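Local coordinates for aminotransferase, class V family protein (Trichomonas vaginalis, PDB 5F8V) that probably catalyses the pyridoxal-phosphate-dependent transamination between O-phospho-L-serine and 2-oxoglutarate in L-serine biosynthesis, as a class-V aminotransferase of the SerC subfamily, at residues 5-13 with 330-338; 301-309 with 342-350. All coordinates share one frame; numbering follows the deposited sequence.

Interaction 1. Residues 5-13 with 330-338; sequences RAYNFSAGP and QRKLLTLKG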
ATOM      1  N   ARG A   5      -7.027   8.118 -25.988  1.00 19.52           N
ATOM      2  CA  ARG A   5      -7.127   8.586 -24.567  1.00 19.45           C
ATOM      3  C   ARG A   5      -8.485   9.243 -24.343  1.00 19.57           C
ATOM      4  O   ARG A   5      -8.910  10.085 -25.143  1.00 19.69           O
ATOM      5  CB  ARG A   5      -6.024   9.592 -24.242  1.00 19.69           C
ATOM      6  CG  ARG A   5      -4.608   9.039 -24.353  1.00 19.60           C
ATOM      7  CD  ARG A   5      -4.206   8.273 -23.107  1.00 18.74           C
ATOM      8  NE  ARG A   5      -4.014   9.184 -21.976  1.00 18.13           N
ATOM      9  CZ  ARG A   5      -3.903   8.820 -20.699  1.00 17.63           C
ATOM     10  NH1 ARG A   5      -3.955   7.531 -20.334  1.00 17.52           N
ATOM     11  NH2 ARG A   5      -3.729   9.758 -19.772  1.00 17.31           N
ATOM     12  N   ALA A   6      -9.166   8.848 -23.272  1.00 18.92           N
ATOM     13  CA  ALA A   6     -10.448   9.451 -22.906  1.00 18.35           C
ATOM     14  C   ALA A   6     -10.213  10.716 -22.104  1.00 17.76           C
ATOM     15  O   ALA A   6      -9.112  10.956 -21.612  1.00 17.47           O
ATOM     16  CB  ALA A   6     -11.284   8.465 -22.112  1.00 18.09           C
ATOM     17  N   TYR A   7     -11.254  11.534 -21.999  1.00 17.26           N
ATOM     18  CA  TYR A   7     -11.268  12.649 -21.063  1.00 16.83           C
ATOM     19  C   TYR A   7     -11.755  12.130 -19.714  1.00 16.63           C
ATOM     20  O   TYR A   7     -12.942  11.861 -19.534  1.00 17.85           O
ATOM     21  CB  TYR A   7     -12.176  13.765 -21.569  1.00 16.73           C
ATOM     22  CG  TYR A   7     -11.760  14.365 -22.889  1.00 16.71           C
ATOM     23  CD1 TYR A   7     -10.425  14.723 -23.137  1.00 16.87           C
ATOM     24  CD2 TYR A   7     -12.700  14.608 -23.892  1.00 16.54           C
ATOM     25  CE1 TYR A   7     -10.046  15.299 -24.338  1.00 16.62           C
ATOM     26  CE2 TYR A   7     -12.325  15.182 -25.101  1.00 16.75           C
ATOM     27  CZ  TYR A   7     -11.000  15.524 -25.316  1.00 16.51           C
ATOM     28  OH  TYR A   7     -10.620  16.097 -26.490  1.00 16.52           O
ATOM     29  N   ASN A   8     -10.828  12.003 -18.773  1.00 15.65           N
ATOM     30  CA  ASN A   8     -11.039  11.270 -17.537  1.00 15.06           C
ATOM     31  C   ASN A   8     -11.251  12.219 -16.351  1.00 14.90           C
ATOM     32  O   ASN A   8     -10.313  12.874 -15.897  1.00 14.78           O
ATOM     33  CB  ASN A   8      -9.826  10.366 -17.306  1.00 14.98           C
ATOM     34  CG  ASN A   8      -9.956   9.487 -16.075  1.00 14.58           C
ATOM     35  OD1 ASN A   8     -11.023   9.357 -15.485  1.00 14.43           O
ATOM     36  ND2 ASN A   8      -8.851   8.878 -15.686  1.00 14.32           N
ATOM     37  N   PHE A   9     -12.488  12.277 -15.855  1.00 14.11           N
ATOM     38  CA  PHE A   9     -12.821  13.114 -14.710  1.00 13.94           C
ATOM     39  C   PHE A   9     -13.006  12.317 -13.413  1.00 13.80           C
ATOM     40  O   PHE A   9     -13.690  12.773 -12.512  1.00 13.66           O
ATOM     41  CB  PHE A   9     -14.060  13.945 -15.035  1.00 13.79           C
ATOM     42  CG  PHE A   9     -13.847  14.935 -16.139  1.00 13.74           C
ATOM     43  CD1 PHE A   9     -13.270  16.172 -15.876  1.00 13.82           C
ATOM     44  CD2 PHE A   9     -14.220  14.637 -17.439  1.00 13.67           C
ATOM     45  CE1 PHE A   9     -13.063  17.092 -16.899  1.00 14.05           C
ATOM     46  CE2 PHE A   9     -14.021  15.551 -18.461  1.00 13.79           C
ATOM     47  CZ  PHE A   9     -13.450  16.788 -18.191  1.00 13.73           C
ATOM     48  N   SER A  10     -12.377  11.145 -13.299  1.00 14.26           N
ATOM     49  CA  SER A  10     -12.500  10.346 -12.088  1.00 14.63           C
ATOM     50  C   SER A  10     -11.938  11.091 -10.885  1.00 14.82           C
ATOM     51  O   SER A  10     -10.867  11.685 -10.962  1.00 14.66           O
ATOM     52  CB  SER A  10     -11.787   9.008 -12.215  1.00 14.94           C
ATOM     53  OG  SER A  10     -11.857   8.317 -10.977  1.00 15.16           O
ATOM     54  N   ALA A  11     -12.674  11.029  -9.780  1.00 15.46           N
ATOM     55  CA  ALA A  11     -12.287  11.672  -8.535  1.00 15.74           C
ATOM     56  C   ALA A  11     -11.109  10.978  -7.853  1.00 15.69           C
ATOM     57  O   ALA A  11     -10.433  11.593  -7.047  1.00 15.89           O
ATOM     58  CB  ALA A  11     -13.476  11.731  -7.585  1.00 15.63           C
ATOM     59  N   GLY A  12     -10.871   9.706  -8.155  1.00 16.20           N
ATOM     60  CA  GLY A  12      -9.800   8.949  -7.489  1.00 15.98           C
ATOM     61  C   GLY A  12      -9.983   7.436  -7.585  1.00 16.04           C
ATOM     62  O   GLY A  12     -11.027   6.944  -7.163  1.00 17.31           O
ATOM     63  N   PRO A  13      -9.017   6.674  -8.117  1.00 15.38           N
ATOM     64  CA  PRO A  13      -7.797   7.175  -8.745  1.00 14.86           C
ATOM     65  C   PRO A  13      -8.073   8.002  -9.998  1.00 14.94           C
ATOM     66  O   PRO A  13      -9.143   7.885 -10.616  1.00 15.20           O
ATOM     67  CB  PRO A  13      -7.024   5.896  -9.084  1.00 14.99           C
ATOM     68  CG  PRO A  13      -7.480   4.921  -8.070  1.00 14.82           C
ATOM     69  CD  PRO A  13      -8.918   5.237  -7.811  1.00 14.98           C
ATOM     70  N   GLN A 330     -21.116   9.347 -23.835  1.00 21.21           N
ATOM     71  CA  GLN A 330     -21.150   9.104 -25.284  1.00 22.88           C
ATOM     72  C   GLN A 330     -20.226  10.056 -26.072  1.00 23.44           C
ATOM     73  O   GLN A 330     -19.965   9.817 -27.244  1.00 23.66           O
ATOM     74  CB  GLN A 330     -22.603   9.085 -25.826  1.00 23.56           C
ATOM     75  CG  GLN A 330     -23.326  10.417 -25.884  1.00 24.54           C
ATOM     76  CD  GLN A 330     -24.797  10.302 -26.257  1.00 25.04           C
ATOM     77  OE1 GLN A 330     -25.218  10.859 -27.257  1.00 26.24           O
ATOM     78  NE2 GLN A 330     -25.583   9.592 -25.448  1.00 25.11           N
ATOM     79  N   ARG A 331     -19.740  11.122 -25.423  1.00 24.31           N
ATOM     80  CA  ARG A 331     -18.651  11.972 -25.942  1.00 23.96           C
ATOM     81  C   ARG A 331     -17.274  11.681 -25.301  1.00 24.18           C
ATOM     82  O   ARG A 331     -16.370  12.520 -25.353  1.00 24.92           O
ATOM     83  CB  ARG A 331     -19.005  13.446 -25.708  1.00 24.77           C
ATOM     84  CG  ARG A 331     -20.293  13.904 -26.367  1.00 25.41           C
ATOM     85  CD  ARG A 331     -20.765  15.229 -25.801  1.00 26.01           C
ATOM     86  NE  ARG A 331     -21.720  15.876 -26.703  1.00 27.22           N
ATOM     87  CZ  ARG A 331     -21.518  16.996 -27.405  1.00 28.28           C
ATOM     88  NH1 ARG A 331     -20.370  17.688 -27.339  1.00 28.14           N
ATOM     89  NH2 ARG A 331     -22.497  17.447 -28.193  1.00 28.42           N
ATOM     90  N   LYS A 332     -17.113  10.505 -24.693  1.00 24.19           N
ATOM     91  CA  LYS A 332     -15.878  10.121 -23.990  1.00 24.55           C
ATOM     92  C   LYS A 332     -15.443  11.079 -22.843  1.00 22.93           C
ATOM     93  O   LYS A 332     -14.253  11.190 -22.521  1.00 21.20           O
ATOM     94  CB  LYS A 332     -14.734   9.871 -24.997  1.00 26.01           C
ATOM     95  CG  LYS A 332     -14.828   8.530 -25.721  1.00 27.83           C
ATOM     96  CD  LYS A 332     -13.535   8.167 -26.453  1.00 29.78           C
ATOM     97  CE  LYS A 332     -12.410   7.717 -25.515  1.00 30.76           C
ATOM     98  NZ  LYS A 332     -12.590   6.358 -24.913  1.00 31.46           N
ATOM     99  N   LEU A 333     -16.422  11.748 -22.235  1.00 21.41           N
ATOM    100  CA  LEU A 333     -16.216  12.533 -21.021  1.00 20.90           C
ATOM    101  C   LEU A 333     -16.647  11.592 -19.901  1.00 20.66           C
ATOM    102  O   LEU A 333     -17.835  11.404 -19.675  1.00 20.21           O
ATOM    103  CB  LEU A 333     -17.059  13.811 -21.042  1.00 20.36           C
ATOM    104  CG  LEU A 333     -16.753  14.827 -22.146  1.00 20.16           C
ATOM    105  CD1 LEU A 333     -17.951  15.722 -22.407  1.00 19.73           C
ATOM    106  CD2 LEU A 333     -15.526  15.657 -21.797  1.00 20.16           C
ATOM    107  N   LEU A 334     -15.675  10.969 -19.242  1.00 20.56           N
ATOM    108  CA  LEU A 334     -15.938   9.835 -18.354  1.00 20.79           C
ATOM    109  C   LEU A 334     -15.926  10.204 -16.871  1.00 21.16           C
ATOM    110  O   LEU A 334     -15.119  11.024 -16.430  1.00 20.14           O
ATOM    111  CB  LEU A 334     -14.908   8.730 -18.609  1.00 20.69           C
ATOM    112  CG  LEU A 334     -14.878   8.154 -20.039  1.00 20.64           C
ATOM    113  CD1 LEU A 334     -13.810   7.075 -20.143  1.00 20.52           C
ATOM    114  CD2 LEU A 334     -16.232   7.601 -20.448  1.00 20.12           C
ATOM    115  N   THR A 335     -16.827   9.560 -16.128  1.00 21.86           N
ATOM    116  CA  THR A 335     -16.953   9.675 -14.667  1.00 22.01           C
ATOM    117  C   THR A 335     -17.319  11.094 -14.227  1.00 22.66           C
ATOM    118  O   THR A 335     -16.755  11.659 -13.284  1.00 22.16           O
ATOM    119  CB  THR A 335     -15.701   9.131 -13.942  1.00 22.20           C
ATOM    120  OG1 THR A 335     -15.313   7.891 -14.539  1.00 21.63           O
ATOM    121  CG2 THR A 335     -15.976   8.883 -12.441  1.00 22.09           C
ATOM    122  N   LEU A 336     -18.291  11.658 -14.938  1.00 23.35           N
ATOM    123  CA  LEU A 336     -18.931  12.898 -14.523  1.00 23.93           C
ATOM    124  C   LEU A 336     -20.095  12.629 -13.575  1.00 24.44           C
ATOM    125  O   LEU A 336     -20.701  13.562 -13.075  1.00 24.19           O
ATOM    126  CB  LEU A 336     -19.365  13.710 -15.749  1.00 24.36           C
ATOM    127  CG  LEU A 336     -18.158  14.449 -16.341  1.00 24.39           C
ATOM    128  CD1 LEU A 336     -18.302  14.661 -17.821  1.00 25.10           C
ATOM    129  CD2 LEU A 336     -17.926  15.779 -15.634  1.00 24.91           C
ATOM    130  N   LYS A 337     -20.396  11.351 -13.327  1.00 26.13           N
ATOM    131  CA  LYS A 337     -21.364  10.947 -12.312  1.00 26.72           C
ATOM    132  C   LYS A 337     -20.855  11.346 -10.929  1.00 26.40           C
ATOM    133  O   LYS A 337     -19.745  10.974 -10.548  1.00 25.21           O
ATOM    134  CB  LYS A 337     -21.570   9.432 -12.379  1.00 28.50           C
ATOM    135  CG  LYS A 337     -22.619   8.875 -11.433  1.00 30.37           C
ATOM    136  CD  LYS A 337     -22.907   7.415 -11.747  1.00 32.20           C
ATOM    137  CE  LYS A 337     -24.218   6.953 -11.130  1.00 33.36           C
ATOM    138  NZ  LYS A 337     -24.574   5.590 -11.621  1.00 34.01           N
ATOM    139  N   GLY A 338     -21.662  12.106 -10.193  1.00 26.32           N
ATOM    140  CA  GLY A 338     -21.291  12.556  -8.852  1.00 26.45           C
ATOM    141  C   GLY A 338     -21.263  11.397  -7.873  1.00 26.35           C
ATOM    142  O   GLY A 338     -21.793  10.319  -8.168  1.00 25.70           O
TER
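Tyr7, Phe9 and Leu333 each hold CG anti to the carbonyl carbon (chi1 -61°, -65° and -63°), and this brings both rings onto one branch of the leucine. Leu333 CD2 lies 3.7 Å from Tyr7 CD2. The same methyl is 3.7 Å from Phe9 CE2, at the edge of that ring. Leu336 runs alongside Phe9 and sets its CD2 over one ring face. Away from these rings, Ala6 CB meets Leu334 CD1 at 3.5 Å, a tight contact, and the bent chain of Lys332 brings CE to 3.7 Å from Ala6 CB. The backbones pair as a short parallel two-stranded sheet, by which the N-terminal segment joins the small C-terminal domain. Tyr7 N donates to Lys332 O at 3.1 Å, and Leu334 N donates almost straight to Tyr7 O at 2.9 Å. Phe9 N reaches Leu334 O at 3.0 Å. Asn8 OD1 accepts from Ser10 N in an Asx turn, while Asn8 ND2 bonds Glu40 O of the second subunit, where Leu334 also meets Met36. Lys332 is the C-prime residue of the Schellman motif that ends helix 318-329. Tyr7 and Leu333 pack on helix 355-367, and Leu336 reaches both Leu361 of that helix and Ala347 of strand 345-348.

Interaction 2. Residues 301-309 with 342-350; sequences SRMNMPFFR and VGGFRASCY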
ATOM      1  N   SER A 301     -13.896  24.760  -4.601  1.00 14.39           N
ATOM      2  CA  SER A 301     -12.729  23.955  -4.913  1.00 14.11           C
ATOM      3  C   SER A 301     -12.256  24.177  -6.344  1.00 14.53           C
ATOM      4  O   SER A 301     -13.071  24.306  -7.268  1.00 13.69           O
ATOM      5  CB  SER A 301     -13.046  22.478  -4.692  1.00 13.98           C
ATOM      6  OG  SER A 301     -11.977  21.631  -5.060  1.00 14.17           O
ATOM      7  N   ARG A 302     -10.931  24.232  -6.510  1.00 14.52           N
ATOM      8  CA  ARG A 302     -10.319  24.228  -7.831  1.00 15.32           C
ATOM      9  C   ARG A 302     -10.245  22.811  -8.391  1.00 15.92           C
ATOM     10  O   ARG A 302     -10.085  22.649  -9.589  1.00 17.47           O
ATOM     11  CB  ARG A 302      -8.896  24.802  -7.797  1.00 15.14           C
ATOM     12  CG  ARG A 302      -8.777  26.245  -7.313  1.00 15.37           C
ATOM     13  CD  ARG A 302      -7.370  26.577  -6.811  1.00 15.21           C
ATOM     14  NE  ARG A 302      -6.947  25.591  -5.816  1.00 14.72           N
ATOM     15  CZ  ARG A 302      -5.913  24.753  -5.921  1.00 14.84           C
ATOM     16  NH1 ARG A 302      -5.063  24.808  -6.946  1.00 15.00           N
ATOM     17  NH2 ARG A 302      -5.705  23.862  -4.947  1.00 14.53           N
ATOM     18  N   MET A 303     -10.317  21.801  -7.521  1.00 17.03           N
ATOM     19  CA  MET A 303     -10.035  20.407  -7.869  1.00 17.28           C
ATOM     20  C   MET A 303     -11.291  19.581  -8.149  1.00 17.59           C
ATOM     21  O   MET A 303     -11.262  18.690  -8.990  1.00 17.69           O
ATOM     22  CB  MET A 303      -9.261  19.733  -6.732  1.00 17.93           C
ATOM     23  CG  MET A 303      -7.909  20.349  -6.378  1.00 18.58           C
ATOM     24  SD  MET A 303      -6.617  20.021  -7.608  1.00 20.27           S
ATOM     25  CE  MET A 303      -6.744  21.515  -8.580  1.00 19.42           C
ATOM     26  N   ASN A 304     -12.374  19.850  -7.420  1.00 17.57           N
ATOM     27  CA  ASN A 304     -13.611  19.082  -7.539  1.00 17.19           C
ATOM     28  C   ASN A 304     -14.785  20.042  -7.636  1.00 18.08           C
ATOM     29  O   ASN A 304     -15.017  20.845  -6.729  1.00 18.82           O
ATOM     30  CB  ASN A 304     -13.778  18.149  -6.340  1.00 16.20           C
ATOM     31  CG  ASN A 304     -12.552  17.277  -6.096  1.00 15.74           C
ATOM     32  OD1 ASN A 304     -11.653  17.660  -5.338  1.00 14.48           O
ATOM     33  ND2 ASN A 304     -12.484  16.120  -6.775  1.00 15.29           N
ATOM     34  N   MET A 305     -15.512  19.965  -8.746  1.00 18.22           N
ATOM     35  CA  MET A 305     -16.565  20.907  -9.062  1.00 18.79           C
ATOM     36  C   MET A 305     -17.873  20.150  -9.185  1.00 18.37           C
ATOM     37  O   MET A 305     -18.243  19.760 -10.289  1.00 17.15           O
ATOM     38  CB  MET A 305     -16.229  21.621 -10.377  1.00 20.03           C
ATOM     39  CG  MET A 305     -15.117  22.641 -10.216  1.00 21.18           C
ATOM     40  SD  MET A 305     -13.838  22.592 -11.458  1.00 23.53           S
ATOM     41  CE  MET A 305     -12.726  21.360 -10.797  1.00 23.49           C
ATOM     42  N   PRO A 306     -18.567  19.917  -8.046  1.00 18.18           N
ATOM     43  CA  PRO A 306     -19.903  19.342  -8.164  1.00 18.12           C
ATOM     44  C   PRO A 306     -20.864  20.326  -8.817  1.00 17.95           C
ATOM     45  O   PRO A 306     -20.658  21.544  -8.766  1.00 17.24           O
ATOM     46  CB  PRO A 306     -20.316  19.027  -6.718  1.00 18.48           C
ATOM     47  CG  PRO A 306     -19.368  19.768  -5.847  1.00 18.32           C
ATOM     48  CD  PRO A 306     -18.145  20.095  -6.646  1.00 18.11           C
ATOM     49  N   PHE A 307     -21.871  19.780  -9.479  1.00 18.37           N
ATOM     50  CA  PHE A 307     -22.977  20.574 -10.005  1.00 18.30           C
ATOM     51  C   PHE A 307     -24.171  19.668 -10.252  1.00 18.30           C
ATOM     52  O   PHE A 307     -24.031  18.456 -10.386  1.00 18.22           O
ATOM     53  CB  PHE A 307     -22.579  21.373 -11.258  1.00 18.30           C
ATOM     54  CG  PHE A 307     -22.076  20.541 -12.411  1.00 18.74           C
ATOM     55  CD1 PHE A 307     -20.758  20.096 -12.451  1.00 18.38           C
ATOM     56  CD2 PHE A 307     -22.903  20.260 -13.496  1.00 18.68           C
ATOM     57  CE1 PHE A 307     -20.285  19.364 -13.528  1.00 18.65           C
ATOM     58  CE2 PHE A 307     -22.440  19.519 -14.577  1.00 18.33           C
ATOM     59  CZ  PHE A 307     -21.129  19.076 -14.600  1.00 18.72           C
ATOM     60  N   PHE A 308     -25.349  20.271 -10.271  1.00 19.26           N
ATOM     61  CA  PHE A 308     -26.596  19.529 -10.251  1.00 19.75           C
ATOM     62  C   PHE A 308     -27.595  20.075 -11.245  1.00 20.06           C
ATOM     63  O   PHE A 308     -27.471  21.199 -11.725  1.00 19.38           O
ATOM     64  CB  PHE A 308     -27.201  19.592  -8.849  1.00 19.84           C
ATOM     65  CG  PHE A 308     -26.355  18.945  -7.801  1.00 19.99           C
ATOM     66  CD1 PHE A 308     -26.580  17.628  -7.428  1.00 20.85           C
ATOM     67  CD2 PHE A 308     -25.338  19.656  -7.179  1.00 19.76           C
ATOM     68  CE1 PHE A 308     -25.792  17.024  -6.458  1.00 21.17           C
ATOM     69  CE2 PHE A 308     -24.543  19.057  -6.217  1.00 20.63           C
ATOM     70  CZ  PHE A 308     -24.770  17.739  -5.856  1.00 20.91           C
ATOM     71  N   ARG A 309     -28.611  19.262 -11.516  1.00 21.60           N
ATOM     72  CA  ARG A 309     -29.837  19.745 -12.147  1.00 23.10           C
ATOM     73  C   ARG A 309     -30.354  20.882 -11.260  1.00 23.43           C
ATOM     74  O   ARG A 309     -30.049  20.897 -10.065  1.00 23.14           O
ATOM     75  CB  ARG A 309     -30.893  18.635 -12.210  1.00 23.46           C
ATOM     76  CG  ARG A 309     -30.568  17.493 -13.154  1.00 24.05           C
ATOM     77  CD  ARG A 309     -31.546  16.330 -13.042  1.00 24.50           C
ATOM     78  NE  ARG A 309     -31.645  15.829 -11.666  1.00 25.09           N
ATOM     79  CZ  ARG A 309     -32.609  16.134 -10.789  1.00 25.22           C
ATOM     80  NH1 ARG A 309     -33.625  16.943 -11.111  1.00 25.56           N
ATOM     81  NH2 ARG A 309     -32.552  15.631  -9.560  1.00 24.99           N
ATOM     82  N   VAL A 342     -24.683  12.062  -2.997  1.00 25.79           N
ATOM     83  CA  VAL A 342     -25.322  13.302  -3.442  1.00 25.45           C
ATOM     84  C   VAL A 342     -25.997  13.210  -4.818  1.00 24.64           C
ATOM     85  O   VAL A 342     -26.856  14.030  -5.123  1.00 24.07           O
ATOM     86  CB  VAL A 342     -24.317  14.485  -3.415  1.00 25.68           C
ATOM     87  CG1 VAL A 342     -23.870  14.758  -1.979  1.00 26.19           C
ATOM     88  CG2 VAL A 342     -23.097  14.233  -4.312  1.00 25.50           C
ATOM     89  N   GLY A 343     -25.621  12.226  -5.638  1.00 24.29           N
ATOM     90  CA  GLY A 343     -26.081  12.171  -7.026  1.00 24.10           C
ATOM     91  C   GLY A 343     -25.556  13.351  -7.837  1.00 23.57           C
ATOM     92  O   GLY A 343     -24.580  14.004  -7.460  1.00 23.85           O
ATOM     93  N   GLY A 344     -26.229  13.634  -8.944  1.00 22.20           N
ATOM     94  CA  GLY A 344     -25.857  14.739  -9.824  1.00 20.90           C
ATOM     95  C   GLY A 344     -24.498  14.535 -10.458  1.00 19.54           C
ATOM     96  O   GLY A 344     -24.107  13.397 -10.747  1.00 18.97           O
ATOM     97  N   PHE A 345     -23.763  15.637 -10.643  1.00 18.41           N
ATOM     98  CA  PHE A 345     -22.546  15.631 -11.466  1.00 17.82           C
ATOM     99  C   PHE A 345     -21.340  16.227 -10.750  1.00 17.47           C
ATOM    100  O   PHE A 345     -21.494  17.077  -9.877  1.00 17.54           O
ATOM    101  CB  PHE A 345     -22.805  16.395 -12.761  1.00 17.66           C
ATOM    102  CG  PHE A 345     -24.215  16.259 -13.255  1.00 17.04           C
ATOM    103  CD1 PHE A 345     -24.686  15.027 -13.681  1.00 16.69           C
ATOM    104  CD2 PHE A 345     -25.083  17.350 -13.258  1.00 16.72           C
ATOM    105  CE1 PHE A 345     -25.993  14.886 -14.119  1.00 17.02           C
ATOM    106  CE2 PHE A 345     -26.392  17.211 -13.694  1.00 16.76           C
ATOM    107  CZ  PHE A 345     -26.846  15.979 -14.125  1.00 16.62           C
ATOM    108  N   ARG A 346     -20.144  15.792 -11.142  1.00 16.80           N
ATOM    109  CA  ARG A 346     -18.903  16.340 -10.589  1.00 16.33           C
ATOM    110  C   ARG A 346     -17.758  16.248 -11.588  1.00 15.78           C
ATOM    111  O   ARG A 346     -17.420  15.156 -12.054  1.00 15.20           O
ATOM    112  CB  ARG A 346     -18.539  15.604  -9.290  1.00 16.66           C
ATOM    113  CG  ARG A 346     -17.322  16.155  -8.543  1.00 16.99           C
ATOM    114  CD  ARG A 346     -16.976  15.349  -7.288  1.00 17.00           C
ATOM    115  NE  ARG A 346     -16.939  13.908  -7.537  1.00 17.36           N
ATOM    116  CZ  ARG A 346     -16.605  12.976  -6.644  1.00 17.94           C
ATOM    117  NH1 ARG A 346     -16.212  13.296  -5.411  1.00 18.47           N
ATOM    118  NH2 ARG A 346     -16.635  11.698  -7.005  1.00 18.11           N
ATOM    119  N   ALA A 347     -17.170  17.397 -11.923  1.00 15.17           N
ATOM    120  CA  ALA A 347     -15.918  17.421 -12.674  1.00 15.01           C
ATOM    121  C   ALA A 347     -14.787  17.460 -11.663  1.00 14.74           C
ATOM    122  O   ALA A 347     -14.684  18.412 -10.881  1.00 14.30           O
ATOM    123  CB  ALA A 347     -15.852  18.640 -13.574  1.00 15.02           C
ATOM    124  N   SER A 348     -13.966  16.413 -11.659  1.00 14.88           N
ATOM    125  CA  SER A 348     -12.726  16.383 -10.891  1.00 14.72           C
ATOM    126  C   SER A 348     -11.593  16.644 -11.876  1.00 15.24           C
ATOM    127  O   SER A 348     -11.471  15.927 -12.865  1.00 14.98           O
ATOM    128  CB  SER A 348     -12.558  15.035 -10.191  1.00 14.44           C
ATOM    129  OG  SER A 348     -13.617  14.794  -9.284  1.00 13.80           O
ATOM    130  N   CYS A 349     -10.811  17.699 -11.619  1.00 16.08           N
ATOM    131  CA  CYS A 349      -9.768  18.191 -12.533  1.00 16.73           C
ATOM    132  C   CYS A 349      -8.497  18.494 -11.751  1.00 16.74           C
ATOM    133  O   CYS A 349      -8.282  19.614 -11.284  1.00 16.47           O
ATOM    134  CB  CYS A 349     -10.222  19.464 -13.258  1.00 17.74           C
ATOM    135  SG  CYS A 349     -11.776  19.301 -14.169  1.00 19.50           S
ATOM    136  N   TYR A 350      -7.659  17.478 -11.606  1.00 16.22           N
ATOM    137  CA  TYR A 350      -6.419  17.615 -10.859  1.00 16.41           C
ATOM    138  C   TYR A 350      -5.350  18.165 -11.796  1.00 15.91           C
ATOM    139  O   TYR A 350      -5.662  18.567 -12.921  1.00 15.42           O
ATOM    140  CB  TYR A 350      -6.038  16.266 -10.252  1.00 16.28           C
ATOM    141  CG  TYR A 350      -7.120  15.695  -9.364  1.00 16.50           C
ATOM    142  CD1 TYR A 350      -7.392  16.266  -8.128  1.00 16.45           C
ATOM    143  CD2 TYR A 350      -7.871  14.586  -9.759  1.00 16.38           C
ATOM    144  CE1 TYR A 350      -8.380  15.754  -7.301  1.00 16.26           C
ATOM    145  CE2 TYR A 350      -8.866  14.070  -8.943  1.00 16.30           C
ATOM    146  CZ  TYR A 350      -9.108  14.654  -7.708  1.00 16.18           C
ATOM    147  OH  TYR A 350     -10.084  14.163  -6.870  1.00 15.98           O
TER
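Val342 crosses the Phe308 side chain at about a right angle, with its CB 4.1 Å from Phe308 CZ. Its carbonyl O lies at the edge of that ring, near the ring plane. Gly344, at positive phi, comes close with its backbone: its CA is 3.8 Å from Phe308 CD1. Phe345 CB sits over one face of the Phe307 ring, 3.7 Å from the ring centroid, in a CH-pi contact. Phe307 holds CG between its backbone N and carbonyl carbon (chi1 58°), which turns the ring back over the partner strand. The two rings meet obliquely, with planes at 47°. Phe345 and Phe307 also exchange two backbone hydrogen bonds. Strands 345-348 and 304-307 thus form a two-stranded antiparallel sheet, packed on helices 267-286, 318-329 and 355-367, in the small C-terminal domain of a fold-type I aminotransferase. Arg346 faces Pro306 in a non-hydrogen-bonded pair, so the proline costs the two strands no bond. Arg346 CG, anti to the backbone N, lies beside Pro306 N. Ala347 bonds Met305 in both directions, and its O also lies 3.5 Å from Met305 CE. Ser348 offers OG to Asn304 ND2 at 3.1 Å. Cys349 N donates to Met303 O at 2.8 Å, and its CB touches Met305 CE. Asn304 ND2 gives its second bond to Tyr350 OH, at 3.1 Å and 168°. Both oxygens lie near the amide plane, and together the two bonds fix the rotation of the amide. Asn304 also has a polar partner in Asn156, outside the two segments. Tyr350 OH is also bonded to Ala11 O, and the tyrosine packs on Asn203, next to the Lys202 that carries the cofactor. Met303 SD meets the same tyrosine ring obliquely, 3.9 Å from CD1, as a Met-aromatic contact.

Interaction 2 is buried within one chain, whereas interaction 1 is only partly buried and reaches the second subunit. Both are two-stranded sheets, parallel in interaction 1 and antiparallel in interaction 2. They share helices 318-329 and 355-367 as packing partners. Strand 333-334 is followed in the chain by strand 345-348, and in the connection between them Gly338 N probably bonds Gly344 O, 2.8 Å away. The chemistry follows the place. In 5-13 with 330-338, apolar packing lies against helix 355-367, while the face toward the second subunit mixes Leu334 with Asn8 and Arg5, which bond Glu40 there. In 301-309 with 342-350, aromatic packing lies at one end and an amide-hydroxyl network at the other.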